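Local coordinates for protein MccF (Escherichia coli, PDB 4IIY) that confers self-immunity to microcin C7, probably as a serine peptidase of the S66 family that hydrolyses an amide bond in the toxic compound, at residues S195-Y200 with S361-Y366; L160-G165 with L345-K350; S234-G239 with A352-N357. The protein carries 1 engineered substitution. All coordinates share one frame; numbering follows the deposited sequence.

Contact 1: residues S195-Y200 with S361-Y366; sequences SGIYTY and SITEQY. With EDO (1,2-ethanediol), chain Q; EDO (1,2-ethanediol), chain O.
Tyr198 and Ile362 form an antiparallel hydrogen-bonded pair, each giving one backbone bond and taking one. Tyr198 N reaches Ile362 O at 3.0 Å, and Ile362 N returns to Tyr198 O at 2.8 Å, each donor lying in the carbonyl plane. The tight half of the contact is built on the side chain of Ile362. Its CG1 is anti to the carbonyl carbon (chi1 -50°) and the chain runs on extended, which brings CD1 up to both tyrosines. This methyl sits 4.0 Å from Tyr198 CD2 and only 3.4 Å from Tyr200 OH, while Ile362 CG1 packs at 3.8 Å against Tyr200 CE2. The two rings also touch, Tyr198 CE2 lying over the rim of one face of Tyr200. Ile189 of helix 178-191 and Pro346 close in around them, and Tyr200 OH is hydrogen-bonded to Thr344 O. With the ring and hydroxyl of Tyr200 cut back to an alanine, Ile362 CD1 is likely to face a gap and the Thr344 carbonyl to lose this donor.

On the other side of the strands the packing is looser. Thr199 OG1 and Ser361 OG pair at 2.8 Å, and Ile197 CG2 lies alongside Thr363 CG2 at 3.9 Å. Back on the Ile362 side, near the Tyr366 ring, an ethanediol, probably from the crystallisation liquor, donates from O1 to Gly196 O at 3.0 Å; Arg192 also binds this carbonyl. The chemistry thus divides across the short edge strand 198-199: aromatic and apolar groups pack the Tyr198 and Ile362 side, with a small solute beside them, whereas a hydroxyl pair marks the Thr199 and Ser361 side.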
loop_
_atom_site.group_PDB
_atom_site.type_symbol
_atom_site.label_atom_id
_atom_site.label_comp_id
_atom_site.label_asym_id
_atom_site.label_seq_id
_atom_site.Cartn_x
_atom_site.Cartn_y
_atom_site.Cartn_z
ATOM N N SER B 195 -5.419 -38.053 2.286
ATOM C CA SER B 195 -4.428 -39.107 2.464
ATOM C C SER B 195 -3.337 -38.965 1.414
ATOM O O SER B 195 -3.627 -38.867 0.222
ATOM C CB SER B 195 -5.082 -40.485 2.356
ATOM O OG SER B 195 -4.138 -41.510 2.612
ATOM N N GLY B 196 -2.087 -38.955 1.856
ATOM C CA GLY B 196 -0.972 -38.771 0.951
ATOM C C GLY B 196 -0.916 -37.338 0.462
ATOM O O GLY B 196 -1.866 -36.561 0.657
ATOM N N ILE B 197 0.194 -36.981 -0.171
ATOM C CA ILE B 197 0.370 -35.625 -0.661
ATOM C C ILE B 197 -0.534 -35.382 -1.861
ATOM O O ILE B 197 -0.979 -36.325 -2.527
ATOM C CB ILE B 197 1.848 -35.312 -1.021
ATOM C CG1 ILE B 197 2.255 -35.943 -2.359
ATOM C CG2 ILE B 197 2.779 -35.752 0.110
ATOM C CD1 ILE B 197 3.663 -35.575 -2.795
ATOM N N TYR B 198 -0.825 -34.113 -2.116
ATOM C CA TYR B 198 -1.549 -33.728 -3.314
ATOM C C TYR B 198 -0.636 -32.896 -4.211
ATOM O O TYR B 198 -0.161 -31.838 -3.794
ATOM C CB TYR B 198 -2.805 -32.913 -2.988
ATOM C CG TYR B 198 -3.376 -32.371 -4.265
ATOM C CD1 TYR B 198 -4.121 -33.188 -5.103
ATOM C CD2 TYR B 198 -3.079 -31.083 -4.695
ATOM C CE1 TYR B 198 -4.599 -32.725 -6.321
ATOM C CE2 TYR B 198 -3.552 -30.614 -5.907
ATOM C CZ TYR B 198 -4.312 -31.435 -6.712
ATOM O OH TYR B 198 -4.772 -30.958 -7.918
ATOM N N THR B 199 -0.406 -33.348 -5.443
ATOM C CA THR B 199 0.443 -32.630 -6.384
ATOM C C THR B 199 -0.414 -31.882 -7.404
ATOM O O THR B 199 -1.257 -32.476 -8.084
ATOM C CB THR B 199 1.424 -33.589 -7.091
ATOM O OG1 THR B 199 2.201 -34.277 -6.098
ATOM C CG2 THR B 199 2.354 -32.824 -8.028
ATOM N N TYR B 200 -0.208 -30.572 -7.504
ATOM C CA TYR B 200 -1.011 -29.746 -8.396
ATOM C C TYR B 200 -0.831 -30.102 -9.867
ATOM O O TYR B 200 0.279 -30.393 -10.321
ATOM C CB TYR B 200 -0.686 -28.265 -8.195
ATOM C CG TYR B 200 -1.368 -27.669 -6.991
ATOM C CD1 TYR B 200 -2.679 -27.199 -7.073
ATOM C CD2 TYR B 200 -0.712 -27.574 -5.773
ATOM C CE1 TYR B 200 -3.317 -26.662 -5.980
ATOM C CE2 TYR B 200 -1.346 -27.034 -4.668
ATOM C CZ TYR B 200 -2.642 -26.582 -4.781
ATOM O OH TYR B 200 -3.266 -26.055 -3.674
ATOM N N SER B 361 3.351 -29.461 -4.293
ATOM C CA SER B 361 2.427 -30.353 -3.615
ATOM C C SER B 361 2.032 -29.824 -2.242
ATOM O O SER B 361 2.825 -29.148 -1.581
ATOM C CB SER B 361 3.059 -31.737 -3.423
ATOM O OG SER B 361 3.510 -32.289 -4.653
ATOM N N ILE B 362 0.822 -30.168 -1.812
ATOM C CA ILE B 362 0.397 -29.969 -0.431
ATOM C C ILE B 362 0.781 -31.221 0.358
ATOM O O ILE B 362 0.462 -32.343 -0.058
ATOM C CB ILE B 362 -1.125 -29.760 -0.328
ATOM C CG1 ILE B 362 -1.617 -28.684 -1.307
ATOM C CG2 ILE B 362 -1.521 -29.433 1.100
ATOM C CD1 ILE B 362 -3.123 -28.700 -1.509
ATOM N N THR B 363 1.480 -31.048 1.479
ATOM C CA THR B 363 1.980 -32.206 2.220
ATOM C C THR B 363 1.406 -32.340 3.627
ATOM O O THR B 363 1.735 -33.290 4.345
ATOM C CB THR B 363 3.518 -32.213 2.301
ATOM O OG1 THR B 363 3.962 -31.071 3.045
ATOM C CG2 THR B 363 4.130 -32.191 0.907
ATOM N N GLU B 364 0.546 -31.405 4.018
ATOM C CA GLU B 364 -0.048 -31.413 5.349
ATOM C C GLU B 364 -1.571 -31.371 5.246
ATOM O O GLU B 364 -2.125 -30.652 4.407
ATOM C CB GLU B 364 0.469 -30.216 6.155
ATOM C CG GLU B 364 -0.215 -30.039 7.500
ATOM C CD GLU B 364 0.260 -28.817 8.263
ATOM O OE1 GLU B 364 1.172 -28.112 7.793
ATOM O OE2 GLU B 364 -0.296 -28.555 9.353
ATOM N N GLN B 365 -2.250 -32.134 6.100
ATOM C CA GLN B 365 -3.706 -32.168 6.138
ATOM C C GLN B 365 -4.280 -30.767 6.336
ATOM O O GLN B 365 -3.818 -30.013 7.192
ATOM C CB GLN B 365 -4.188 -33.072 7.274
ATOM C CG GLN B 365 -5.687 -33.235 7.338
ATOM C CD GLN B 365 -6.116 -34.150 8.475
ATOM O OE1 GLN B 365 -5.280 -34.750 9.154
ATOM N NE2 GLN B 365 -7.419 -34.257 8.690
ATOM N N TYR B 366 -5.301 -30.434 5.549
ATOM C CA TYR B 366 -5.832 -29.068 5.531
ATOM C C TYR B 366 -7.357 -28.991 5.663
ATOM O O TYR B 366 -7.913 -27.896 5.727
ATOM C CB TYR B 366 -5.341 -28.328 4.276
ATOM C CG TYR B 366 -5.742 -29.016 2.989
ATOM C CD1 TYR B 366 -6.971 -28.755 2.396
ATOM C CD2 TYR B 366 -4.907 -29.945 2.389
ATOM C CE1 TYR B 366 -7.354 -29.396 1.223
ATOM C CE2 TYR B 366 -5.271 -30.588 1.223
ATOM C CZ TYR B 366 -6.490 -30.316 0.642
ATOM O OH TYR B 366 -6.837 -30.990 -0.517
HETATM C C1 EDO Q . -2.051 -33.446 1.933
HETATM O O1 EDO Q . -2.614 -33.646 0.637
HETATM C C2 EDO Q . -3.153 -33.630 2.966
HETATM O O2 EDO Q . -4.397 -33.905 2.310
HETATM C C1 EDO O . -3.638 -36.942 -3.984
HETATM O O1 EDO O . -3.595 -37.774 -2.817
HETATM C C2 EDO O . -4.881 -37.243 -4.817
HETATM O O2 EDO O . -6.063 -36.709 -4.204
#

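Contact 2: residues L160-G165 with L345-K350; sequences LITFYG and LPLGVK
Tyr164 and Leu345 exchange two backbone bonds, Tyr164 N to Leu345 O at 2.8 Å and Leu345 N to Tyr164 O at 2.9 Å. Next along, Phe163 faces Pro346 in a non-hydrogen-bonded pair, where the proline's missing N-H costs nothing across the strands; Phe163 turns its own backbone bonding to Ile141 of strand 140-143. Leu347 N then gives Thr162 O a straight bond of 2.9 Å (N-H...O 179°). Here the strands, their N-to-C directions 133° apart, splay, and a water bridges them: it accepts from Thr162 N at 3.0 Å and donates to Leu347 O at 2.8 Å. Thr162 OG1 has a partner in Leu151 O of helix 148-158.

Between these polar groups the filling is hydrocarbon. Phe163 CE1 meets Pro346 CB at 3.7 Å, and Ile161 CD1 reaches Val349 CG1 at the same 3.7 Å. Ile161 CD1 also lies close to Gly348, where a CB would come tight against it; the positive phi there suits glycine too.

Tyr164 places its CB against Leu347 CD1 but sends its ring away, with CG anti to the backbone N (chi1 -150°). Its hydroxyl bonds Glu270, the predicted charge-relay residue, and the backbone N of Ala145, an engineered residue at the predicted nucleophile position. The buried strand pair, with direct bonds and one water between its backbones, thus probably holds in place a tyrosine whose hydroxyl bonds two predicted catalytic positions.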
loop_
_atom_site.group_PDB
_atom_site.type_symbol
_atom_site.label_atom_id
_atom_site.label_comp_id
_atom_site.label_asym_id
_atom_site.label_seq_id
_atom_site.Cartn_x
_atom_site.Cartn_y
_atom_site.Cartn_z
ATOM N N LEU B 160 -7.267 -21.170 11.994
ATOM C CA LEU B 160 -8.046 -21.846 10.956
ATOM C C LEU B 160 -7.339 -21.812 9.604
ATOM O O LEU B 160 -6.868 -20.761 9.162
ATOM C CB LEU B 160 -9.417 -21.190 10.820
ATOM C CG LEU B 160 -10.359 -21.741 9.747
ATOM C CD1 LEU B 160 -10.714 -23.208 10.002
ATOM C CD2 LEU B 160 -11.616 -20.891 9.688
ATOM N N ILE B 161 -7.265 -22.963 8.952
ATOM C CA ILE B 161 -6.731 -23.032 7.601
ATOM C C ILE B 161 -7.803 -22.554 6.628
ATOM O O ILE B 161 -8.846 -23.197 6.460
ATOM C CB ILE B 161 -6.262 -24.454 7.255
ATOM C CG1 ILE B 161 -5.186 -24.906 8.256
ATOM C CG2 ILE B 161 -5.774 -24.513 5.811
ATOM C CD1 ILE B 161 -4.014 -23.945 8.392
ATOM N N THR B 162 -7.551 -21.378 6.050
ATOM C CA THR B 162 -8.409 -20.755 5.044
ATOM C C THR B 162 -7.777 -20.926 3.655
ATOM O O THR B 162 -6.661 -21.440 3.535
ATOM C CB THR B 162 -8.623 -19.256 5.338
ATOM O OG1 THR B 162 -7.383 -18.546 5.203
ATOM C CG2 THR B 162 -9.187 -19.057 6.732
ATOM N N PHE B 163 -8.497 -20.512 2.610
ATOM C CA PHE B 163 -8.132 -20.860 1.238
ATOM C C PHE B 163 -8.018 -19.669 0.307
ATOM O O PHE B 163 -8.937 -18.851 0.220
ATOM C CB PHE B 163 -9.151 -21.857 0.676
ATOM C CG PHE B 163 -9.163 -23.163 1.411
ATOM C CD1 PHE B 163 -8.443 -24.243 0.940
ATOM C CD2 PHE B 163 -9.839 -23.287 2.615
ATOM C CE1 PHE B 163 -8.424 -25.444 1.653
ATOM C CE2 PHE B 163 -9.818 -24.478 3.332
ATOM C CZ PHE B 163 -9.110 -25.554 2.846
ATOM N N TYR B 164 -6.881 -19.588 -0.386
ATOM C CA TYR B 164 -6.700 -18.637 -1.471
ATOM C C TYR B 164 -7.277 -19.304 -2.704
ATOM O O TYR B 164 -6.735 -20.303 -3.177
ATOM C CB TYR B 164 -5.218 -18.302 -1.693
ATOM C CG TYR B 164 -5.048 -16.900 -2.236
ATOM C CD1 TYR B 164 -5.242 -15.806 -1.400
ATOM C CD2 TYR B 164 -4.750 -16.656 -3.577
ATOM C CE1 TYR B 164 -5.126 -14.526 -1.855
ATOM C CE2 TYR B 164 -4.624 -15.354 -4.057
ATOM C CZ TYR B 164 -4.819 -14.295 -3.177
ATOM O OH TYR B 164 -4.741 -12.974 -3.586
ATOM N N GLY B 165 -8.382 -18.789 -3.222
ATOM C CA GLY B 165 -9.063 -19.467 -4.302
ATOM C C GLY B 165 -10.249 -18.671 -4.790
ATOM O O GLY B 165 -10.380 -17.485 -4.482
ATOM N N LEU B 345 -5.705 -22.965 -3.107
ATOM C CA LEU B 345 -4.527 -23.193 -2.265
ATOM C C LEU B 345 -4.841 -22.982 -0.782
ATOM O O LEU B 345 -5.216 -21.881 -0.372
ATOM C CB LEU B 345 -3.428 -22.208 -2.666
ATOM C CG LEU B 345 -2.120 -22.267 -1.881
ATOM C CD1 LEU B 345 -1.352 -23.534 -2.211
ATOM C CD2 LEU B 345 -1.267 -21.037 -2.172
ATOM N N PRO B 346 -4.679 -24.022 0.047
ATOM C CA PRO B 346 -4.809 -23.787 1.491
ATOM C C PRO B 346 -3.617 -22.964 1.984
ATOM O O PRO B 346 -2.478 -23.210 1.570
ATOM C CB PRO B 346 -4.772 -25.202 2.080
ATOM C CG PRO B 346 -3.957 -25.995 1.097
ATOM C CD PRO B 346 -4.312 -25.415 -0.264
ATOM N N LEU B 347 -3.877 -21.989 2.845
ATOM C CA LEU B 347 -2.827 -21.175 3.447
ATOM C C LEU B 347 -2.555 -21.598 4.888
ATOM O O LEU B 347 -3.487 -21.853 5.651
ATOM C CB LEU B 347 -3.234 -19.704 3.438
ATOM C CG LEU B 347 -3.487 -19.077 2.068
ATOM C CD1 LEU B 347 -4.118 -17.708 2.228
ATOM C CD2 LEU B 347 -2.198 -18.980 1.295
ATOM N N GLY B 348 -1.276 -21.661 5.254
ATOM C CA GLY B 348 -0.892 -21.980 6.619
ATOM C C GLY B 348 -0.557 -23.436 6.870
ATOM O O GLY B 348 -0.376 -23.837 8.021
ATOM N N VAL B 349 -0.476 -24.227 5.805
ATOM C CA VAL B 349 -0.037 -25.622 5.895
ATOM C C VAL B 349 1.206 -25.831 5.040
ATOM O O VAL B 349 1.540 -24.995 4.196
ATOM C CB VAL B 349 -1.131 -26.621 5.444
ATOM C CG1 VAL B 349 -2.348 -26.535 6.356
ATOM C CG2 VAL B 349 -1.527 -26.396 3.975
ATOM N N LYS B 350 1.886 -26.956 5.252
ATOM C CA LYS B 350 3.096 -27.258 4.508
ATOM C C LYS B 350 2.833 -27.617 3.046
ATOM O O LYS B 350 1.936 -28.401 2.726
ATOM C CB LYS B 350 3.885 -28.386 5.186
ATOM C CG LYS B 350 4.553 -27.963 6.488
ATOM C CD LYS B 350 5.248 -29.137 7.155
ATOM C CE LYS B 350 5.794 -28.745 8.518
ATOM N NZ LYS B 350 6.430 -29.898 9.222
HETATM O O HOH W 1 -5.115 -19.789 6.564
#

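Contact 3: residues S234-G239 with A352-N357; sequences SGKVEG and AIDFDN
Strands 236-239 and 352-354 run antiparallel at 170°, their axes 4.6 Å apart, with Val237 and Ile353 as the hydrogen-bonded pair: Val237 N to Ile353 O at 2.9 Å and Ile353 N to Val237 O at 2.8 Å. Past the end of the strand, Phe355 N still bonds Gly235 O at 2.8 Å, and that same oxygen lies in plane at the edge of the Phe355 ring. One face of the ring takes Ile353 CG2, while Phe355 CE2 lies 4.0 Å from Val237 CG2, the two side chains meeting at a slant.

The following turn is polar. Asp354 OD1 accepts from Asn357 N at 2.9 Å in an Asx motif, with a weak bond from Asp356 N besides. Asp356 swings its carboxylate back over Gly235, whose N approaches OD1 at 2.9 Å from above the carboxylate plane. Lys236 lays CG over Ile353 O, and its ammonium NZ stays 5.6 Å from Asp354 OD2, a loose attraction at most.

Glu238 packs CB against Ala352, and its OE2 is hydrogen-bonded to Thr363 OG1. On the Val237, Ile353 and Phe355 face lie Ala297 and Ile299 of strand 297-301, Pro329, and Phe231 of strand 230-232, while strand 359-362 continues the sheet beyond Ala352.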
loop_
_atom_site.group_PDB
_atom_site.type_symbol
_atom_site.label_atom_id
_atom_site.label_comp_id
_atom_site.label_asym_id
_atom_site.label_seq_id
_atom_site.Cartn_x
_atom_site.Cartn_y
_atom_site.Cartn_z
ATOM N N SER B 234 17.014 -25.543 -7.313
ATOM C CA SER B 234 17.169 -26.984 -7.427
ATOM C C SER B 234 16.767 -27.636 -6.116
ATOM O O SER B 234 16.599 -26.959 -5.095
ATOM C CB SER B 234 18.614 -27.354 -7.784
ATOM O OG SER B 234 19.499 -27.012 -6.732
ATOM N N GLY B 235 16.617 -28.951 -6.142
ATOM C CA GLY B 235 16.229 -29.685 -4.957
ATOM C C GLY B 235 14.777 -29.456 -4.592
ATOM O O GLY B 235 13.982 -28.981 -5.408
ATOM N N LYS B 236 14.435 -29.801 -3.361
ATOM C CA LYS B 236 13.067 -29.728 -2.876
ATOM C C LYS B 236 13.034 -28.889 -1.606
ATOM O O LYS B 236 13.874 -29.059 -0.713
ATOM C CB LYS B 236 12.539 -31.143 -2.602
ATOM C CG LYS B 236 11.053 -31.220 -2.295
ATOM C CD LYS B 236 10.520 -32.645 -2.412
ATOM C CE LYS B 236 11.135 -33.564 -1.375
ATOM N NZ LYS B 236 10.465 -34.898 -1.372
ATOM N N VAL B 237 12.076 -27.969 -1.536
ATOM C CA VAL B 237 11.867 -27.148 -0.349
ATOM C C VAL B 237 10.480 -27.409 0.206
ATOM O O VAL B 237 9.493 -27.315 -0.521
ATOM C CB VAL B 237 11.991 -25.643 -0.665
ATOM C CG1 VAL B 237 11.660 -24.811 0.573
ATOM C CG2 VAL B 237 13.387 -25.321 -1.177
ATOM N N GLU B 238 10.401 -27.723 1.492
ATOM C CA GLU B 238 9.127 -27.964 2.154
ATOM C C GLU B 238 8.981 -27.036 3.349
ATOM O O GLU B 238 9.882 -26.943 4.188
ATOM C CB GLU B 238 9.002 -29.418 2.619
ATOM C CG GLU B 238 7.679 -29.732 3.292
ATOM C CD GLU B 238 7.503 -31.214 3.556
ATOM O OE1 GLU B 238 8.456 -31.981 3.292
ATOM O OE2 GLU B 238 6.415 -31.615 4.021
ATOM N N GLY B 239 7.851 -26.341 3.436
ATOM C CA GLY B 239 7.619 -25.413 4.530
ATOM C C GLY B 239 6.197 -24.894 4.524
ATOM O O GLY B 239 5.478 -25.029 3.529
ATOM N N ALA B 352 5.371 -28.698 -0.514
ATOM C CA ALA B 352 6.700 -29.060 -0.990
ATOM C C ALA B 352 6.834 -28.651 -2.444
ATOM O O ALA B 352 6.037 -29.074 -3.291
ATOM C CB ALA B 352 6.961 -30.563 -0.826
ATOM N N ILE B 353 7.821 -27.816 -2.735
ATOM C CA ILE B 353 8.123 -27.452 -4.107
ATOM C C ILE B 353 9.342 -28.250 -4.547
ATOM O O ILE B 353 10.409 -28.153 -3.936
ATOM C CB ILE B 353 8.428 -25.948 -4.258
ATOM C CG1 ILE B 353 7.297 -25.089 -3.683
ATOM C CG2 ILE B 353 8.685 -25.611 -5.728
ATOM C CD1 ILE B 353 7.644 -23.612 -3.612
ATOM N N ASP B 354 9.180 -29.049 -5.597
ATOM C CA ASP B 354 10.300 -29.790 -6.152
ATOM C C ASP B 354 10.802 -29.038 -7.365
ATOM O O ASP B 354 10.189 -29.059 -8.431
ATOM C CB ASP B 354 9.871 -31.205 -6.522
ATOM C CG ASP B 354 11.038 -32.081 -6.928
ATOM O OD1 ASP B 354 12.031 -31.558 -7.462
ATOM O OD2 ASP B 354 10.945 -33.310 -6.696
ATOM N N PHE B 355 11.910 -28.337 -7.185
ATOM C CA PHE B 355 12.475 -27.528 -8.251
ATOM C C PHE B 355 13.105 -28.359 -9.365
ATOM O O PHE B 355 13.182 -27.908 -10.508
ATOM C CB PHE B 355 13.464 -26.522 -7.672
ATOM C CG PHE B 355 12.797 -25.432 -6.893
ATOM C CD1 PHE B 355 12.352 -24.288 -7.529
ATOM C CD2 PHE B 355 12.569 -25.572 -5.535
ATOM C CE1 PHE B 355 11.718 -23.288 -6.818
ATOM C CE2 PHE B 355 11.927 -24.576 -4.825
ATOM C CZ PHE B 355 11.500 -23.442 -5.472
ATOM N N ASP B 356 13.536 -29.569 -9.032
ATOM C CA ASP B 356 14.136 -30.446 -10.035
ATOM C C ASP B 356 13.069 -31.060 -10.936
ATOM O O ASP B 356 13.236 -31.129 -12.151
ATOM C CB ASP B 356 14.959 -31.551 -9.369
ATOM C CG ASP B 356 16.145 -31.013 -8.580
ATOM O OD1 ASP B 356 16.647 -29.919 -8.909
ATOM O OD2 ASP B 356 16.568 -31.699 -7.629
ATOM N N ASN B 357 11.969 -31.492 -10.335
ATOM C CA ASN B 357 10.876 -32.108 -11.089
ATOM C C ASN B 357 9.781 -31.131 -11.515
ATOM O O ASN B 357 8.799 -31.526 -12.142
ATOM C CB ASN B 357 10.292 -33.287 -10.305
ATOM C CG ASN B 357 11.271 -34.428 -10.192
ATOM O OD1 ASN B 357 11.739 -34.770 -9.100
ATOM N ND2 ASN B 357 11.610 -35.002 -11.323
#

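Overall arrangement
Contacts 1 and 3 belong to one mixed sheet: 359-362 and 350-354 are neighbouring strands, joined by the backbone of Ser361 and Ala352, and contact 3 is nested within the chain loop that contact 1 closes. Contact 2 belongs to the other large sheet, whose edge strand 345-347 leads on to 350-354; Glu364 OE1 of contact 1 bonds Lys350 N there. Place in the fold sets the chemistry. Contact 2, wholly buried near the chain's centre and beside the predicted active site, relies on backbone bonds, a water and hydrocarbon. Contacts 1 and 3, partly buried and away from that site, pair an apolar side with a polar one, hydroxyls in contact 1 and carboxylates at the more exposed turn of contact 3.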